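Long-range contacts in insecticidal crystal protein Cry7Cal (Bacillus thuringiensis, PDB 5ZI1), which is an insecticidal toxin active against locusts that probably binds gut receptors and forms membrane pores, as its three-domain relatives do: residues A[140-145]-A[224-229]; A[306-311]-A[362-367]; A[478-483]-A[503-508]. All blocks are in the same frame, centred on the assembly; numbering follows the deposited sequence.

Interaction 1: A[140-145]-A[224-229]; sequences LLTVYA and IMVLDL
Ala145, in the first turns of helix 141-165, and Val226, on helix 208-227, bring the two backbones together, their CA atoms 5.7 Å apart. Such an approach is possible because a methyl group is all that Ala145 places between the helices. Its CB is shared by two branched side chains, lying 3.7 Å from Val226 CG1 and equally near Leu229 CD1. The same Leu229 methyl also reaches past the side chain to the backbone, where CD1 sits 3.4 Å from Ala145 O. Both helices belong to the N-terminal helical bundle of the three-domain Cry toxins, the part associated with pore formation in this family, and the contact lies buried within it. One turn back from Ala145, Thr142 meets Met225 at about a right angle. With chi1 of -67°, OG1 stands beside the threonine's own backbone N, while CG2, anti to that N, packs on the methionine as well. OG1 comes within 3.5 Å of Met225 SD and touches Val226 CG2, but has no hydrogen-bonding partner in the model, a buried hydroxyl set among the methionine's sulfur and CB and a valine methyl. Val226 turns its other branch to Leu141, CG2 lying 4.2 Å from Leu141 CG as the two side chains cross. Cys190 of helix 169-202 touches both Ala145 and Val226, whereas Phe59 and Val63 of helix 54-67 pack against Thr142.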
ATOM      1  N   LEU A 140      18.459   7.846   1.545  1.00 48.99           N
ATOM      2  CA  LEU A 140      18.480   7.471   0.136  1.00 49.17           C
ATOM      3  C   LEU A 140      17.451   6.409  -0.224  1.00 48.07           C
ATOM      4  O   LEU A 140      17.447   5.942  -1.367  1.00 49.28           O
ATOM      5  CB  LEU A 140      19.863   6.927  -0.255  1.00 52.73           C
ATOM      6  CG  LEU A 140      21.022   7.902  -0.368  1.00 52.93           C
ATOM      7  CD1 LEU A 140      22.337   7.154  -0.663  1.00 48.12           C
ATOM      8  CD2 LEU A 140      20.711   8.923  -1.437  1.00 46.19           C
ATOM      9  N   LEU A 141      16.593   6.005   0.713  1.00 50.37           N
ATOM     10  CA  LEU A 141      15.799   4.796   0.511  1.00 46.25           C
ATOM     11  C   LEU A 141      14.853   4.919  -0.684  1.00 48.96           C
ATOM     12  O   LEU A 141      14.755   3.989  -1.496  1.00 45.26           O
ATOM     13  CB  LEU A 141      15.026   4.459   1.783  1.00 41.56           C
ATOM     14  CG  LEU A 141      14.271   3.133   1.741  1.00 47.21           C
ATOM     15  CD1 LEU A 141      15.208   1.973   1.278  1.00 48.49           C
ATOM     16  CD2 LEU A 141      13.679   2.854   3.113  1.00 42.81           C
ATOM     17  N   THR A 142      14.167   6.060  -0.830  1.00 41.85           N
ATOM     18  CA  THR A 142      13.210   6.180  -1.930  1.00 43.72           C
ATOM     19  C   THR A 142      13.921   6.186  -3.277  1.00 41.98           C
ATOM     20  O   THR A 142      13.449   5.568  -4.240  1.00 43.13           O
ATOM     21  CB  THR A 142      12.346   7.442  -1.770  1.00 43.54           C
ATOM     22  OG1 THR A 142      11.502   7.303  -0.630  1.00 45.25           O
ATOM     23  CG2 THR A 142      11.463   7.621  -2.963  1.00 37.29           C
ATOM     24  N   VAL A 143      15.065   6.862  -3.359  1.00 43.39           N
ATOM     25  CA  VAL A 143      15.886   6.766  -4.568  1.00 48.11           C
ATOM     26  C   VAL A 143      16.212   5.310  -4.868  1.00 44.70           C
ATOM     27  O   VAL A 143      16.125   4.858  -6.017  1.00 42.59           O
ATOM     28  CB  VAL A 143      17.168   7.610  -4.420  1.00 47.53           C
ATOM     29  CG1 VAL A 143      18.105   7.390  -5.611  1.00 44.32           C
ATOM     30  CG2 VAL A 143      16.813   9.098  -4.269  1.00 45.34           C
ATOM     31  N   TYR A 144      16.582   4.553  -3.837  1.00 48.44           N
ATOM     32  CA  TYR A 144      16.951   3.156  -4.034  1.00 47.19           C
ATOM     33  C   TYR A 144      15.758   2.351  -4.533  1.00 47.51           C
ATOM     34  O   TYR A 144      15.837   1.675  -5.567  1.00 52.29           O
ATOM     35  CB  TYR A 144      17.483   2.590  -2.723  1.00 44.37           C
ATOM     36  CG  TYR A 144      17.915   1.155  -2.790  1.00 51.14           C
ATOM     37  CD1 TYR A 144      17.009   0.129  -2.591  1.00 48.94           C
ATOM     38  CD2 TYR A 144      19.247   0.819  -3.019  1.00 48.00           C
ATOM     39  CE1 TYR A 144      17.399  -1.196  -2.641  1.00 46.19           C
ATOM     40  CE2 TYR A 144      19.648  -0.496  -3.069  1.00 48.76           C
ATOM     41  CZ  TYR A 144      18.719  -1.501  -2.876  1.00 51.39           C
ATOM     42  OH  TYR A 144      19.113  -2.815  -2.909  1.00 47.20           O
ATOM     43  N   ALA A 145      14.631   2.444  -3.824  1.00 50.25           N
ATOM     44  CA  ALA A 145      13.425   1.724  -4.214  1.00 44.99           C
ATOM     45  C   ALA A 145      13.030   2.018  -5.652  1.00 42.62           C
ATOM     46  O   ALA A 145      12.768   1.093  -6.432  1.00 43.30           O
ATOM     47  CB  ALA A 145      12.286   2.063  -3.263  1.00 34.74           C
ATOM     48  N   ILE A 224       3.838   4.826   0.611  1.00 43.79           N
ATOM     49  CA  ILE A 224       3.565   5.302  -0.740  1.00 42.58           C
ATOM     50  C   ILE A 224       4.837   5.340  -1.577  1.00 38.75           C
ATOM     51  O   ILE A 224       4.827   4.994  -2.756  1.00 44.34           O
ATOM     52  CB  ILE A 224       2.912   6.696  -0.679  1.00 44.78           C
ATOM     53  CG1 ILE A 224       1.530   6.628  -0.033  1.00 45.76           C
ATOM     54  CG2 ILE A 224       2.858   7.331  -2.067  1.00 39.92           C
ATOM     55  CD1 ILE A 224       0.873   7.991   0.108  1.00 44.78           C
ATOM     56  N   MET A 225       5.931   5.832  -1.014  1.00 45.51           N
ATOM     57  CA  MET A 225       7.148   5.986  -1.805  1.00 46.97           C
ATOM     58  C   MET A 225       7.870   4.659  -2.021  1.00 46.01           C
ATOM     59  O   MET A 225       8.407   4.425  -3.110  1.00 44.02           O
ATOM     60  CB  MET A 225       8.089   6.991  -1.152  1.00 45.37           C
ATOM     61  CG  MET A 225       7.703   8.452  -1.426  1.00 49.11           C
ATOM     62  SD  MET A 225       8.947   9.626  -0.821  1.00 53.55           S
ATOM     63  CE  MET A 225       8.371   9.840   0.863  1.00 48.81           C
ATOM     64  N   VAL A 226       7.881   3.778  -1.016  1.00 41.31           N
ATOM     65  CA  VAL A 226       8.698   2.575  -1.107  1.00 47.23           C
ATOM     66  C   VAL A 226       7.886   1.282  -1.058  1.00 42.19           C
ATOM     67  O   VAL A 226       7.968   0.480  -1.988  1.00 42.98           O
ATOM     68  CB  VAL A 226       9.777   2.577  -0.018  1.00 45.53           C
ATOM     69  CG1 VAL A 226      10.601   1.265  -0.086  1.00 38.46           C
ATOM     70  CG2 VAL A 226      10.661   3.785  -0.202  1.00 40.62           C
ATOM     71  N   LEU A 227       7.110   1.059   0.013  1.00 40.66           N
ATOM     72  CA  LEU A 227       6.529  -0.269   0.218  1.00 40.52           C
ATOM     73  C   LEU A 227       5.580  -0.661  -0.912  1.00 48.09           C
ATOM     74  O   LEU A 227       5.544  -1.833  -1.325  1.00 46.34           O
ATOM     75  CB  LEU A 227       5.789  -0.349   1.550  1.00 38.39           C
ATOM     76  CG  LEU A 227       6.542   0.021   2.810  1.00 43.96           C
ATOM     77  CD1 LEU A 227       5.679  -0.290   4.051  1.00 39.96           C
ATOM     78  CD2 LEU A 227       7.902  -0.699   2.835  1.00 39.24           C
ATOM     79  N   ASP A 228       4.801   0.304  -1.419  1.00 43.55           N
ATOM     80  CA  ASP A 228       3.843   0.010  -2.476  1.00 46.42           C
ATOM     81  C   ASP A 228       4.526  -0.460  -3.755  1.00 42.82           C
ATOM     82  O   ASP A 228       3.864  -1.034  -4.620  1.00 48.19           O
ATOM     83  CB  ASP A 228       2.968   1.246  -2.756  1.00 37.88           C
ATOM     84  CG  ASP A 228       1.968   1.531  -1.628  1.00 44.34           C
ATOM     85  OD1 ASP A 228       1.743   0.641  -0.772  1.00 43.22           O
ATOM     86  OD2 ASP A 228       1.381   2.646  -1.597  1.00 46.93           O
ATOM     87  N   LEU A 229       5.827  -0.213  -3.900  1.00 44.75           N
ATOM     88  CA  LEU A 229       6.581  -0.770  -5.020  1.00 47.45           C
ATOM     89  C   LEU A 229       6.807  -2.270  -4.875  1.00 44.76           C
ATOM     90  O   LEU A 229       6.855  -2.975  -5.883  1.00 46.16           O
ATOM     91  CB  LEU A 229       7.942  -0.091  -5.143  1.00 42.26           C
ATOM     92  CG  LEU A 229       8.055   1.324  -5.701  1.00 50.41           C
ATOM     93  CD1 LEU A 229       9.540   1.717  -5.666  1.00 48.33           C
ATOM     94  CD2 LEU A 229       7.484   1.425  -7.113  1.00 39.60           C
TER

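Interaction 2: A[306-311]-A[362-367]; sequences VEPNDR and AANKSA
Asn309 and Asn364 extend their side chains toward each other from opposite directions, and their amide planes meet at 51°. The setting is the apex of domain II, the beta-prism of a three-domain Cry toxin: Asn309 belongs to the hairpin loop between strands 294-306 and 312-324, and Asn364 stands at the end of strand 352-365, so the contact joins a loop of one antiparallel sheet to a strand of another. Loops at this apex are implicated in receptor recognition in related Cry toxins, consistent with the surface position here. Asn364 ND2 makes a weak, bent hydrogen bond to Asn309 OD1, 3.0 Å long. The second bond of Asn309 is better aligned: its ND2 donates to Ser366 OG at 3.0 Å, with an N-H...O angle of 152° and the hydroxyl almost in the amide plane. With CG between its own backbone N and carbonyl carbon (chi1 32°), Asn309 also keeps OD1 close to the loop, where the oxygen accepts the backbone N-H of Asp310 and a weak bond from Lys267. These links fix the rotation of the amide.

The carboxylate of Asp310 stands perpendicular to the Asn364 amide, and its OD2 lies 3.1 Å from Asn364 ND2. That oxygen is hydrogen-bonded to Tyr268. Pro308 slides past Asn364 in the opposite direction, its ring carbon CG 3.5 Å from Asn364 OD1. The same Asn364 oxygen accepts a hydrogen bond from Ser366, two residues on and just past the strand, with Ser366 OG 2.8 Å from Asn364 OD1.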
ATOM      1  N   VAL A 306     -18.903  23.025  25.624  1.00 49.81           N
ATOM      2  CA  VAL A 306     -18.286  23.492  26.856  1.00 52.67           C
ATOM      3  C   VAL A 306     -18.027  24.981  26.705  1.00 52.08           C
ATOM      4  O   VAL A 306     -17.877  25.496  25.595  1.00 50.09           O
ATOM      5  CB  VAL A 306     -16.975  22.747  27.187  1.00 47.60           C
ATOM      6  CG1 VAL A 306     -17.260  21.272  27.447  1.00 47.72           C
ATOM      7  CG2 VAL A 306     -15.978  22.925  26.063  1.00 47.77           C
ATOM      8  N   GLU A 307     -17.957  25.669  27.847  1.00 52.05           N
ATOM      9  CA  GLU A 307     -17.798  27.124  27.881  1.00 57.26           C
ATOM     10  C   GLU A 307     -16.790  27.526  28.960  1.00 55.71           C
ATOM     11  O   GLU A 307     -17.148  28.123  29.979  1.00 59.52           O
ATOM     12  CB  GLU A 307     -19.157  27.798  28.102  1.00 58.49           C
ATOM     13  CG  GLU A 307     -19.173  29.292  27.877  1.00 66.06           C
ATOM     14  CD  GLU A 307     -20.563  29.831  27.538  1.00 68.57           C
ATOM     15  OE1 GLU A 307     -20.655  30.844  26.818  1.00 66.43           O
ATOM     16  OE2 GLU A 307     -21.577  29.246  27.989  1.00 71.33           O
ATOM     17  N   PRO A 308     -15.499  27.208  28.761  1.00 58.25           N
ATOM     18  CA  PRO A 308     -14.475  27.624  29.737  1.00 53.60           C
ATOM     19  C   PRO A 308     -14.231  29.120  29.682  1.00 53.99           C
ATOM     20  O   PRO A 308     -13.820  29.743  30.668  1.00 50.86           O
ATOM     21  CB  PRO A 308     -13.219  26.855  29.285  1.00 50.32           C
ATOM     22  CG  PRO A 308     -13.449  26.594  27.848  1.00 48.13           C
ATOM     23  CD  PRO A 308     -14.921  26.353  27.711  1.00 54.53           C
ATOM     24  N   ASN A 309     -14.418  29.675  28.483  1.00 57.15           N
ATOM     25  CA  ASN A 309     -14.352  31.104  28.188  1.00 56.56           C
ATOM     26  C   ASN A 309     -14.867  31.273  26.766  1.00 56.86           C
ATOM     27  O   ASN A 309     -15.997  31.727  26.561  1.00 51.47           O
ATOM     28  CB  ASN A 309     -12.943  31.673  28.331  1.00 55.90           C
ATOM     29  CG  ASN A 309     -11.862  30.663  27.975  1.00 58.19           C
ATOM     30  OD1 ASN A 309     -11.560  30.465  26.798  1.00 55.22           O
ATOM     31  ND2 ASN A 309     -11.209  30.100  28.992  1.00 55.70           N
ATOM     32  N   ASP A 310     -14.079  30.857  25.776  1.00 53.89           N
ATOM     33  CA  ASP A 310     -14.685  30.512  24.500  1.00 54.44           C
ATOM     34  C   ASP A 310     -15.748  29.448  24.735  1.00 52.25           C
ATOM     35  O   ASP A 310     -15.781  28.787  25.783  1.00 51.13           O
ATOM     36  CB  ASP A 310     -13.660  29.938  23.531  1.00 56.90           C
ATOM     37  CG  ASP A 310     -12.379  30.745  23.479  1.00 59.59           C
ATOM     38  OD1 ASP A 310     -12.427  31.978  23.284  1.00 54.94           O
ATOM     39  OD2 ASP A 310     -11.306  30.108  23.599  1.00 59.31           O
ATOM     40  N   ARG A 311     -16.603  29.252  23.736  1.00 47.99           N
ATOM     41  CA  ARG A 311     -17.594  28.183  23.778  1.00 53.85           C
ATOM     42  C   ARG A 311     -17.509  27.407  22.469  1.00 50.29           C
ATOM     43  O   ARG A 311     -17.340  28.006  21.405  1.00 48.13           O
ATOM     44  CB  ARG A 311     -19.021  28.746  24.050  1.00 52.07           C
ATOM     45  CG  ARG A 311     -20.193  27.996  23.393  1.00 56.60           C
ATOM     46  CD  ARG A 311     -21.571  28.521  23.919  1.00 60.70           C
ATOM     47  NE  ARG A 311     -21.833  28.027  25.285  1.00 72.57           N
ATOM     48  CZ  ARG A 311     -22.781  27.146  25.610  1.00 66.93           C
ATOM     49  NH1 ARG A 311     -23.574  26.662  24.660  1.00 62.48           N
ATOM     50  NH2 ARG A 311     -22.937  26.756  26.878  1.00 66.91           N
ATOM     51  N   ALA A 362      -9.471  22.680  16.946  1.00 48.19           N
ATOM     52  CA  ALA A 362      -9.362  23.723  17.952  1.00 48.48           C
ATOM     53  C   ALA A 362      -8.974  23.068  19.270  1.00 53.74           C
ATOM     54  O   ALA A 362      -9.040  21.840  19.424  1.00 51.67           O
ATOM     55  CB  ALA A 362     -10.675  24.508  18.095  1.00 48.13           C
ATOM     56  N   ALA A 363      -8.572  23.910  20.222  1.00 50.35           N
ATOM     57  CA  ALA A 363      -8.241  23.479  21.575  1.00 52.37           C
ATOM     58  C   ALA A 363      -8.353  24.670  22.519  1.00 52.07           C
ATOM     59  O   ALA A 363      -8.231  25.822  22.112  1.00 43.94           O
ATOM     60  CB  ALA A 363      -6.829  22.894  21.661  1.00 46.31           C
ATOM     61  N   ASN A 364      -8.546  24.372  23.796  1.00 51.25           N
ATOM     62  CA  ASN A 364      -8.543  25.404  24.819  1.00 47.73           C
ATOM     63  C   ASN A 364      -7.935  24.827  26.082  1.00 48.81           C
ATOM     64  O   ASN A 364      -8.406  23.795  26.573  1.00 49.60           O
ATOM     65  CB  ASN A 364      -9.951  25.905  25.105  1.00 51.13           C
ATOM     66  CG  ASN A 364      -9.950  27.005  26.126  1.00 54.97           C
ATOM     67  OD1 ASN A 364     -10.022  26.761  27.333  1.00 55.55           O
ATOM     68  ND2 ASN A 364      -9.840  28.230  25.650  1.00 54.93           N
ATOM     69  N   LYS A 365      -6.906  25.488  26.612  1.00 50.69           N
ATOM     70  CA  LYS A 365      -6.270  25.072  27.858  1.00 54.23           C
ATOM     71  C   LYS A 365      -6.427  26.191  28.880  1.00 49.26           C
ATOM     72  O   LYS A 365      -5.812  27.250  28.746  1.00 45.71           O
ATOM     73  CB  LYS A 365      -4.800  24.718  27.649  1.00 50.14           C
ATOM     74  CG  LYS A 365      -4.167  24.072  28.864  1.00 49.84           C
ATOM     75  CD  LYS A 365      -2.725  23.676  28.572  1.00 48.94           C
ATOM     76  CE  LYS A 365      -2.147  22.778  29.655  1.00 59.40           C
ATOM     77  NZ  LYS A 365      -1.855  23.514  30.913  1.00 64.76           N
ATOM     78  N   SER A 366      -7.236  25.938  29.906  1.00 54.16           N
ATOM     79  CA  SER A 366      -7.499  26.900  30.968  1.00 54.26           C
ATOM     80  C   SER A 366      -7.482  26.196  32.319  1.00 54.54           C
ATOM     81  O   SER A 366      -6.411  25.892  32.854  1.00 62.25           O
ATOM     82  CB  SER A 366      -8.842  27.596  30.732  1.00 52.57           C
ATOM     83  OG  SER A 366      -8.875  28.195  29.443  1.00 54.73           O
ATOM     84  N   ALA A 367      -8.659  25.948  32.893  1.00 52.57           N
ATOM     85  CA  ALA A 367      -8.699  25.106  34.078  1.00 52.67           C
ATOM     86  C   ALA A 367      -8.525  23.646  33.700  1.00 55.26           C
ATOM     87  O   ALA A 367      -8.022  22.857  34.505  1.00 59.63           O
ATOM     88  CB  ALA A 367     -10.007  25.301  34.840  1.00 47.01           C
TER

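Interaction 3: A[478-483]-A[503-508]; sequences ETNTAG and NLPSNQ
Asn480 provides the hydrogen bond across this contact, its ND2 donating to the backbone oxygen Gln508 O at 2.8 Å. The two segments belong to the third domain, C-terminal in this toxin fragment, a beta-sandwich in which strand 478-479 lies at the edge of an antiparallel sheet beside strand 508-513. The bond thus carries the association of these strands into the loop that follows the first of them. The donor lies in the carbonyl plane, with a C=O...N angle of 153°, but the acceptor is 32° out of the plane of the Asn480 amide and the N-H...O angle is a moderate 132°. At the other end of the amide, OD1 accepts the N-H of Thr481, the next residue in the chain. Bonds to both ends hold the rotation of the amide, and the backbone pairing of Asn480 with Val509 secures its base.

Van der Waals contact centres on Pro505, which approaches Asn480 from the opposite direction. Its CD lies 3.5 Å from Asn480 ND2, while its CG lies equally near Asn480 OD1, so the proline ring adjoins both ends of the amide. The same CG also rests 3.8 Å from Ala482 CB. Leu504 CD2 adds a methyl group near Asn480 ND2, and the Leu504 side chain also packs on Val484 and Ile580.

Backbone proximity completes the contact. Gly483 and Asn503 bring their CA atoms to 4.2 Å. Gly483, with a positive phi, lies directly against the Asn503-Leu504 backbone. Beside it, the carbonyl oxygen Ala482 O lies 3.1 Å from Pro505 CD.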
ATOM      1  N   GLU A 478     -14.368 -14.166   6.186  1.00 52.26           N
ATOM      2  CA  GLU A 478     -14.394 -14.943   7.414  1.00 56.25           C
ATOM      3  C   GLU A 478     -13.180 -15.867   7.451  1.00 55.07           C
ATOM      4  O   GLU A 478     -12.713 -16.345   6.413  1.00 51.63           O
ATOM      5  CB  GLU A 478     -15.688 -15.749   7.527  1.00 57.41           C
ATOM      6  CG  GLU A 478     -15.840 -16.535   8.824  1.00 62.48           C
ATOM      7  CD  GLU A 478     -17.223 -17.173   8.946  1.00 73.10           C
ATOM      8  OE1 GLU A 478     -18.224 -16.490   8.628  1.00 77.09           O
ATOM      9  OE2 GLU A 478     -17.307 -18.357   9.347  1.00 77.98           O
ATOM     10  N   THR A 479     -12.668 -16.085   8.660  1.00 52.52           N
ATOM     11  CA  THR A 479     -11.590 -17.023   8.925  1.00 57.49           C
ATOM     12  C   THR A 479     -12.020 -17.930  10.068  1.00 61.85           C
ATOM     13  O   THR A 479     -12.979 -17.637  10.791  1.00 60.49           O
ATOM     14  CB  THR A 479     -10.272 -16.328   9.311  1.00 55.71           C
ATOM     15  OG1 THR A 479     -10.408 -15.746  10.612  1.00 59.61           O
ATOM     16  CG2 THR A 479      -9.898 -15.240   8.316  1.00 51.04           C
ATOM     17  N   ASN A 480     -11.293 -19.036  10.229  1.00 58.49           N
ATOM     18  CA  ASN A 480     -11.601 -19.974  11.297  1.00 58.78           C
ATOM     19  C   ASN A 480     -11.414 -19.310  12.656  1.00 63.41           C
ATOM     20  O   ASN A 480     -10.652 -18.350  12.807  1.00 62.94           O
ATOM     21  CB  ASN A 480     -10.712 -21.212  11.188  1.00 63.32           C
ATOM     22  CG  ASN A 480     -11.392 -22.455  11.711  1.00 66.67           C
ATOM     23  OD1 ASN A 480     -12.291 -22.368  12.544  1.00 69.15           O
ATOM     24  ND2 ASN A 480     -10.974 -23.620  11.219  1.00 65.87           N
ATOM     25  N   THR A 481     -12.117 -19.842  13.660  1.00 64.86           N
ATOM     26  CA  THR A 481     -12.104 -19.231  14.987  1.00 64.37           C
ATOM     27  C   THR A 481     -10.780 -19.403  15.713  1.00 64.94           C
ATOM     28  O   THR A 481     -10.501 -18.649  16.651  1.00 69.51           O
ATOM     29  CB  THR A 481     -13.227 -19.808  15.847  1.00 68.68           C
ATOM     30  OG1 THR A 481     -13.068 -21.230  15.959  1.00 68.08           O
ATOM     31  CG2 THR A 481     -14.574 -19.493  15.224  1.00 65.38           C
ATOM     32  N   ALA A 482      -9.960 -20.370  15.312  1.00 62.35           N
ATOM     33  CA  ALA A 482      -8.677 -20.574  15.954  1.00 58.85           C
ATOM     34  C   ALA A 482      -7.679 -21.028  14.906  1.00 64.12           C
ATOM     35  O   ALA A 482      -8.050 -21.489  13.821  1.00 62.84           O
ATOM     36  CB  ALA A 482      -8.763 -21.592  17.097  1.00 59.49           C
ATOM     37  N   GLY A 483      -6.400 -20.868  15.234  1.00 59.12           N
ATOM     38  CA  GLY A 483      -5.336 -21.276  14.345  1.00 61.95           C
ATOM     39  C   GLY A 483      -5.112 -20.395  13.139  1.00 59.03           C
ATOM     40  O   GLY A 483      -4.211 -20.690  12.346  1.00 57.89           O
ATOM     41  N   ASN A 503      -3.409 -25.669  15.825  1.00 68.88           N
ATOM     42  CA  ASN A 503      -4.441 -24.840  16.433  1.00 66.75           C
ATOM     43  C   ASN A 503      -5.671 -24.671  15.552  1.00 66.27           C
ATOM     44  O   ASN A 503      -6.650 -24.055  15.994  1.00 68.07           O
ATOM     45  CB  ASN A 503      -3.879 -23.463  16.787  1.00 66.76           C
ATOM     46  CG  ASN A 503      -2.966 -23.503  17.986  1.00 69.62           C
ATOM     47  OD1 ASN A 503      -3.120 -24.349  18.868  1.00 78.39           O
ATOM     48  ND2 ASN A 503      -2.001 -22.592  18.026  1.00 63.02           N
ATOM     49  N   LEU A 504      -5.651 -25.195  14.330  1.00 66.62           N
ATOM     50  CA  LEU A 504      -6.842 -25.212  13.494  1.00 65.86           C
ATOM     51  C   LEU A 504      -7.920 -26.081  14.132  1.00 67.91           C
ATOM     52  O   LEU A 504      -7.665 -27.261  14.410  1.00 69.55           O
ATOM     53  CB  LEU A 504      -6.521 -25.743  12.105  1.00 64.13           C
ATOM     54  CG  LEU A 504      -6.214 -24.733  11.004  1.00 63.09           C
ATOM     55  CD1 LEU A 504      -6.112 -25.452   9.665  1.00 61.46           C
ATOM     56  CD2 LEU A 504      -7.267 -23.648  10.951  1.00 61.63           C
ATOM     57  N   PRO A 505      -9.114 -25.553  14.389  1.00 64.44           N
ATOM     58  CA  PRO A 505     -10.216 -26.435  14.796  1.00 64.04           C
ATOM     59  C   PRO A 505     -10.540 -27.469  13.739  1.00 66.25           C
ATOM     60  O   PRO A 505     -10.780 -28.636  14.060  1.00 72.19           O
ATOM     61  CB  PRO A 505     -11.390 -25.463  15.009  1.00 67.61           C
ATOM     62  CG  PRO A 505     -10.774 -24.117  15.171  1.00 68.89           C
ATOM     63  CD  PRO A 505      -9.518 -24.140  14.343  1.00 69.86           C
ATOM     64  N   SER A 506     -10.557 -27.061  12.476  1.00 65.63           N
ATOM     65  CA  SER A 506     -10.886 -27.949  11.377  1.00 63.18           C
ATOM     66  C   SER A 506     -10.007 -27.563  10.190  1.00 63.86           C
ATOM     67  O   SER A 506      -9.094 -26.739  10.304  1.00 64.83           O
ATOM     68  CB  SER A 506     -12.387 -27.884  11.051  1.00 61.99           C
ATOM     69  OG  SER A 506     -12.704 -26.730  10.293  1.00 57.81           O
ATOM     70  N   ASN A 507     -10.287 -28.168   9.036  1.00 60.30           N
ATOM     71  CA  ASN A 507      -9.475 -27.923   7.858  1.00 57.81           C
ATOM     72  C   ASN A 507      -9.689 -26.530   7.278  1.00 56.11           C
ATOM     73  O   ASN A 507      -8.811 -26.025   6.570  1.00 52.33           O
ATOM     74  CB  ASN A 507      -9.782 -28.974   6.787  1.00 54.02           C
ATOM     75  CG  ASN A 507      -9.272 -30.357   7.150  1.00 58.70           C
ATOM     76  OD1 ASN A 507      -8.468 -30.534   8.078  1.00 57.10           O
ATOM     77  ND2 ASN A 507      -9.735 -31.353   6.407  1.00 59.05           N
ATOM     78  N   GLN A 508     -10.841 -25.917   7.533  1.00 51.25           N
ATOM     79  CA  GLN A 508     -11.197 -24.685   6.844  1.00 54.25           C
ATOM     80  C   GLN A 508     -10.359 -23.519   7.350  1.00 53.52           C
ATOM     81  O   GLN A 508     -10.225 -23.313   8.560  1.00 56.35           O
ATOM     82  CB  GLN A 508     -12.683 -24.389   7.029  1.00 54.19           C
ATOM     83  CG  GLN A 508     -13.152 -23.234   6.170  1.00 58.85           C
ATOM     84  CD  GLN A 508     -14.663 -23.189   5.996  1.00 68.55           C
ATOM     85  OE1 GLN A 508     -15.311 -22.200   6.346  1.00 68.28           O
ATOM     86  NE2 GLN A 508     -15.228 -24.257   5.438  1.00 64.96           N
TER

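Overall arrangement
The three contacts illustrate how a modular toxin is held together differently in each module. They follow one another in series along the chain: interaction 1 in the N-terminal helical bundle, associated with pore formation in this family, interaction 2 at the domain II apex, implicated in receptor binding in relatives, and interaction 3 in the last range of this fragment. None touches another: nearest atoms are about 25 Å apart between interactions 1 and 2, about 22 Å between 1 and 3, and about 39 Å between 2 and 3. Interaction 1 is buried, its centre about 12 Å from that of the chain. The others lie at the surface, interaction 2 farthest out at about 39 Å, where amide and hydroxyl groups replace aliphatic packing.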